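Local coordinates for protein exocyst complex component EXO70 (Saccharomyces cerevisiae, PDB 2B1E) that acts in the secretory pathway as a subunit of the exocyst, the complex that tethers secretory vesicles to sites of exocytosis, and contributes to exocyst assembly, at residues 36-41 / 84-89; 129-132 / 138-141. One frame throughout, in Å; residues are numbered along the deposited sequence.

Contact 1: 36-41 / 84-89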
loop_
_atom_site.group_PDB
_atom_site.type_symbol
_atom_site.label_atom_id
_atom_site.label_comp_id
_atom_site.label_asym_id
_atom_site.label_seq_id
_atom_site.Cartn_x
_atom_site.Cartn_y
_atom_site.Cartn_z
ATOM N N VAL A 36 23.257 -54.462 -9.930
ATOM C CA VAL A 36 23.635 -54.947 -8.613
ATOM C C VAL A 36 22.590 -54.640 -7.556
ATOM O O VAL A 36 22.304 -55.477 -6.697
ATOM C CB VAL A 36 24.970 -54.304 -8.161
ATOM C CG1 VAL A 36 25.368 -54.831 -6.784
ATOM C CG2 VAL A 36 26.050 -54.588 -9.185
ATOM N N GLY A 37 22.015 -53.443 -7.638
ATOM C CA GLY A 37 21.045 -52.985 -6.655
ATOM C C GLY A 37 21.842 -51.969 -5.837
ATOM O O GLY A 37 22.931 -52.291 -5.349
ATOM N N LEU A 38 21.336 -50.749 -5.702
ATOM C CA LEU A 38 22.065 -49.699 -4.977
ATOM C C LEU A 38 22.553 -50.063 -3.571
ATOM O O LEU A 38 23.727 -49.864 -3.244
ATOM C CB LEU A 38 21.223 -48.418 -4.914
ATOM C CG LEU A 38 21.814 -47.229 -4.139
ATOM C CD1 LEU A 38 23.136 -46.833 -4.748
ATOM C CD2 LEU A 38 20.843 -46.048 -4.172
ATOM N N LYS A 39 21.668 -50.589 -2.731
ATOM C CA LYS A 39 22.078 -50.950 -1.378
ATOM C C LYS A 39 23.163 -52.035 -1.406
ATOM O O LYS A 39 24.150 -51.956 -0.665
ATOM C CB LYS A 39 20.863 -51.411 -0.570
ATOM C CG LYS A 39 19.797 -50.322 -0.402
ATOM C CD LYS A 39 18.659 -50.774 0.509
ATOM C CE LYS A 39 17.886 -51.958 -0.063
ATOM N NZ LYS A 39 17.028 -51.614 -1.245
ATOM N N GLN A 40 22.995 -53.027 -2.282
ATOM C CA GLN A 40 23.961 -54.124 -2.418
ATOM C C GLN A 40 25.297 -53.591 -2.923
ATOM O O GLN A 40 26.371 -54.068 -2.524
ATOM C CB GLN A 40 23.454 -55.182 -3.413
ATOM C CG GLN A 40 22.250 -55.993 -2.959
ATOM C CD GLN A 40 21.013 -55.148 -2.753
ATOM O OE1 GLN A 40 20.677 -54.296 -3.582
ATOM N NE2 GLN A 40 20.319 -55.379 -1.640
ATOM N N TYR A 41 25.213 -52.612 -3.819
ATOM C CA TYR A 41 26.391 -51.984 -4.401
ATOM C C TYR A 41 27.194 -51.274 -3.304
ATOM O O TYR A 41 28.392 -51.508 -3.166
ATOM C CB TYR A 41 25.969 -50.990 -5.503
ATOM C CG TYR A 41 27.110 -50.397 -6.318
ATOM C CD1 TYR A 41 27.465 -50.927 -7.566
ATOM C CD2 TYR A 41 27.823 -49.295 -5.847
ATOM C CE1 TYR A 41 28.497 -50.365 -8.323
ATOM C CE2 TYR A 41 28.853 -48.730 -6.588
ATOM C CZ TYR A 41 29.187 -49.266 -7.823
ATOM O OH TYR A 41 30.216 -48.700 -8.542
ATOM N N ALA A 84 32.903 -42.725 -7.353
ATOM C CA ALA A 84 32.707 -41.722 -8.393
ATOM C C ALA A 84 31.415 -42.072 -9.145
ATOM O O ALA A 84 30.672 -41.192 -9.569
ATOM C CB ALA A 84 33.907 -41.704 -9.349
ATOM N N GLN A 85 31.148 -43.363 -9.284
ATOM C CA GLN A 85 29.939 -43.826 -9.960
ATOM C C GLN A 85 28.700 -43.478 -9.134
ATOM O O GLN A 85 27.635 -43.168 -9.685
ATOM C CB GLN A 85 30.024 -45.338 -10.191
ATOM C CG GLN A 85 28.764 -45.967 -10.763
ATOM C CD GLN A 85 28.293 -45.310 -12.046
ATOM O OE1 GLN A 85 29.080 -45.097 -12.979
ATOM N NE2 GLN A 85 27.004 -44.989 -12.108
ATOM N N LEU A 86 28.848 -43.534 -7.810
ATOM C CA LEU A 86 27.762 -43.195 -6.905
ATOM C C LEU A 86 27.396 -41.726 -7.066
ATOM O O LEU A 86 26.225 -41.361 -6.991
ATOM C CB LEU A 86 28.168 -43.484 -5.457
ATOM C CG LEU A 86 28.126 -44.977 -5.117
ATOM C CD1 LEU A 86 28.768 -45.208 -3.761
ATOM C CD2 LEU A 86 26.684 -45.463 -5.126
ATOM N N ARG A 87 28.402 -40.888 -7.294
ATOM C CA ARG A 87 28.160 -39.468 -7.483
ATOM C C ARG A 87 27.464 -39.212 -8.812
ATOM O O ARG A 87 26.541 -38.411 -8.879
ATOM C CB ARG A 87 29.468 -38.683 -7.434
ATOM C CG ARG A 87 30.114 -38.667 -6.067
ATOM C CD ARG A 87 31.341 -37.762 -6.031
ATOM N NE ARG A 87 32.170 -38.126 -4.892
ATOM C CZ ARG A 87 33.213 -38.946 -4.961
ATOM N NH1 ARG A 87 33.572 -39.479 -6.123
ATOM N NH2 ARG A 87 33.875 -39.263 -3.856
ATOM N N VAL A 88 27.927 -39.876 -9.868
ATOM C CA VAL A 88 27.315 -39.727 -11.192
ATOM C C VAL A 88 25.833 -40.106 -11.104
ATOM O O VAL A 88 24.947 -39.410 -11.614
ATOM C CB VAL A 88 27.997 -40.670 -12.240
ATOM C CG1 VAL A 88 27.204 -40.655 -13.547
ATOM C CG2 VAL A 88 29.423 -40.218 -12.491
ATOM N N TYR A 89 25.577 -41.224 -10.444
ATOM C CA TYR A 89 24.223 -41.741 -10.272
ATOM C C TYR A 89 23.361 -40.763 -9.466
ATOM O O TYR A 89 22.184 -40.554 -9.773
ATOM C CB TYR A 89 24.288 -43.087 -9.546
ATOM C CG TYR A 89 23.032 -43.920 -9.652
ATOM C CD1 TYR A 89 22.783 -44.695 -10.780
ATOM C CD2 TYR A 89 22.112 -43.960 -8.605
ATOM C CE1 TYR A 89 21.650 -45.501 -10.865
ATOM C CE2 TYR A 89 20.986 -44.754 -8.674
ATOM C CZ TYR A 89 20.760 -45.528 -9.809
ATOM O OH TYR A 89 19.665 -46.347 -9.862
#
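Leu86 is the knot of the tight half of this contact: its CD2 methyl lies 3.8 Å from Leu38 CD1 and 4.1 Å from Tyr41 CD2, so one methyl touches Leu38 and Tyr41 alike. At its CB Leu86 points along the interface; only its isobutyl end turns in to the ring, running counter to the Tyr41 side chain, with Leu86 CG 4.1 Å from Tyr41 CE2. Tyr41 reaches across because its CG stands anti to the backbone N (chi1 -172°), and its hydroxyl OH ends 3.7 Å from Gln85 CB. The pairing joins the start of helix 38-56 to helix 66-94 in the antiparallel helical bundle at the N-terminal end of this rod-shaped, all-helical protein. Gly37, with positive phi, ends the short helix 33-36 and serves as N-cap residue of the next; its O accepts a 2.8 Å hydrogen bond from Tyr41 N. With an alanine at Tyr41 the ring and hydroxyl are gone, which is likely to leave a gap beside Leu86 CD2 and Gln85 CB without its oxygen neighbour. The looser side begins at Gln85, whose chain bends at chi2 (55°) and carries its amide away from residues 36-41. Ile33 of helix 33-36 packs there on Leu38, Tyr41, Gln85 and Tyr89. Tyr89 CE2 stays 4.7 Å from Leu38 CD2, and its OH bonds to Asn34.

Contact 2: 129-132 / 138-141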
loop_
_atom_site.group_PDB
_atom_site.type_symbol
_atom_site.label_atom_id
_atom_site.label_comp_id
_atom_site.label_asym_id
_atom_site.label_seq_id
_atom_site.Cartn_x
_atom_site.Cartn_y
_atom_site.Cartn_z
ATOM N N TYR A 129 25.517 -42.684 2.696
ATOM C CA TYR A 129 26.767 -43.363 2.379
ATOM C C TYR A 129 27.943 -42.380 2.516
ATOM O O TYR A 129 28.934 -42.657 3.198
ATOM C CB TYR A 129 26.748 -43.892 0.938
ATOM C CG TYR A 129 28.078 -44.508 0.539
ATOM C CD1 TYR A 129 28.370 -45.846 0.819
ATOM C CD2 TYR A 129 29.079 -43.724 -0.053
ATOM C CE1 TYR A 129 29.628 -46.388 0.522
ATOM C CE2 TYR A 129 30.320 -44.251 -0.346
ATOM C CZ TYR A 129 30.591 -45.578 -0.058
ATOM O OH TYR A 129 31.836 -46.071 -0.350
ATOM N N PHE A 130 27.845 -41.229 1.862
ATOM C CA PHE A 130 28.948 -40.278 1.918
ATOM C C PHE A 130 29.119 -39.564 3.253
ATOM O O PHE A 130 30.237 -39.176 3.613
ATOM C CB PHE A 130 28.852 -39.290 0.760
ATOM C CG PHE A 130 29.287 -39.878 -0.557
ATOM C CD1 PHE A 130 30.614 -40.274 -0.750
ATOM C CD2 PHE A 130 28.372 -40.069 -1.587
ATOM C CE1 PHE A 130 31.022 -40.855 -1.954
ATOM C CE2 PHE A 130 28.769 -40.645 -2.787
ATOM C CZ PHE A 130 30.097 -41.040 -2.972
ATOM N N HIS A 131 28.031 -39.382 3.990
ATOM C CA HIS A 131 28.155 -38.762 5.304
ATOM C C HIS A 131 28.852 -39.800 6.173
ATOM O O HIS A 131 29.611 -39.464 7.073
ATOM C CB HIS A 131 26.779 -38.403 5.871
ATOM C CG HIS A 131 26.271 -37.076 5.398
ATOM N ND1 HIS A 131 26.641 -35.886 5.989
ATOM C CD2 HIS A 131 25.489 -36.744 4.342
ATOM C CE1 HIS A 131 26.112 -34.879 5.316
ATOM N NE2 HIS A 131 25.410 -35.373 4.311
ATOM N N GLY A 132 28.610 -41.071 5.870
ATOM C CA GLY A 132 29.237 -42.139 6.626
ATOM C C GLY A 132 30.713 -42.322 6.317
ATOM O O GLY A 132 31.458 -42.898 7.124
ATOM N N ILE A 138 31.113 -32.748 0.925
ATOM C CA ILE A 138 31.272 -32.952 -0.511
ATOM C C ILE A 138 29.955 -33.312 -1.213
ATOM O O ILE A 138 29.580 -32.693 -2.211
ATOM C CB ILE A 138 32.321 -34.066 -0.777
ATOM C CG1 ILE A 138 33.632 -33.718 -0.065
ATOM C CG2 ILE A 138 32.568 -34.219 -2.268
ATOM C CD1 ILE A 138 34.624 -34.861 0.018
ATOM N N ILE A 139 29.242 -34.307 -0.697
ATOM C CA ILE A 139 27.985 -34.692 -1.334
ATOM C C ILE A 139 26.925 -33.615 -1.089
ATOM O O ILE A 139 26.012 -33.427 -1.897
ATOM C CB ILE A 139 27.505 -36.094 -0.836
ATOM C CG1 ILE A 139 26.364 -36.593 -1.722
ATOM C CG2 ILE A 139 27.063 -36.033 0.607
ATOM C CD1 ILE A 139 26.779 -36.844 -3.150
ATOM N N GLN A 140 27.059 -32.881 0.010
ATOM C CA GLN A 140 26.106 -31.816 0.305
ATOM C C GLN A 140 26.266 -30.683 -0.722
ATOM O O GLN A 140 25.270 -30.150 -1.216
ATOM C CB GLN A 140 26.322 -31.282 1.724
ATOM C CG GLN A 140 25.291 -30.257 2.158
ATOM C CD GLN A 140 25.499 -29.809 3.590
ATOM O OE1 GLN A 140 25.605 -30.636 4.496
ATOM N NE2 GLN A 140 25.554 -28.496 3.803
ATOM N N ASP A 141 27.514 -30.326 -1.044
ATOM C CA ASP A 141 27.778 -29.278 -2.037
ATOM C C ASP A 141 27.228 -29.675 -3.412
ATOM O O ASP A 141 26.742 -28.826 -4.162
ATOM C CB ASP A 141 29.277 -28.982 -2.151
ATOM C CG ASP A 141 29.849 -28.325 -0.895
ATOM O OD1 ASP A 141 29.123 -27.566 -0.214
ATOM O OD2 ASP A 141 31.040 -28.561 -0.601
#
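Ile139 meets Phe130 at about a right angle, its branches spread along the root of the aromatic side chain and one ring carbon. The CG2 methyl sits 3.7 Å from Phe130 CB, while CD1 approaches Phe130 CD2 at 3.9 Å and comes to the ring obliquely. This double grip follows from the isoleucine torsions: CG1 is anti to the backbone N (chi1 -168°), which turns CG2 onto Phe130 CB, and both branches reach the phenylalanine. One face of the Phe130 ring is taken by its own neighbour in sequence, with Tyr129 CD2 3.7 Å above the plane over the ring centre. The His131 side chain also crosses Ile139 at about a right angle, and its NE2 lies 4.1 Å from Ile139 CG2, which is thus shared between two side chains. Gln140 OE1 comes to the edge of the imidazole, 4.4 Å from His131 CE1, a distant approach; the amide's NE2 instead bonds to Gln215. The contact braces two successive helices, 117-132 and 136-155, where a short loop joins them, their backbones closest at Phe130 and Ile139 with CA atoms 6.5 Å apart. Helix 66-94 packs beside this junction, with Phe90 on Ile139, while helix 209-233 meets Gln140 through His211 and Val212.

How the contacts relate
Contact 2 is the more buried of the two, with three of its four touching residues buried, against two of four in contact 1. Both rely on apolar packing and join successive helices, but contact 1 brings together segments 43 residues apart, at the start of one helix and near the end of the next, while contact 2 lies at the short loop between 117-132 and 136-155. Their centres lie about 14 Å apart, and the contacts touch through helix 66-94: Leu86 CB is 3.9 Å from Phe130 CE2, and Arg87 NH2 is 3.8 Å from Phe130 CE1. That arginine also forms a salt bridge with Glu135 in the loop of contact 2, adding a charged tie.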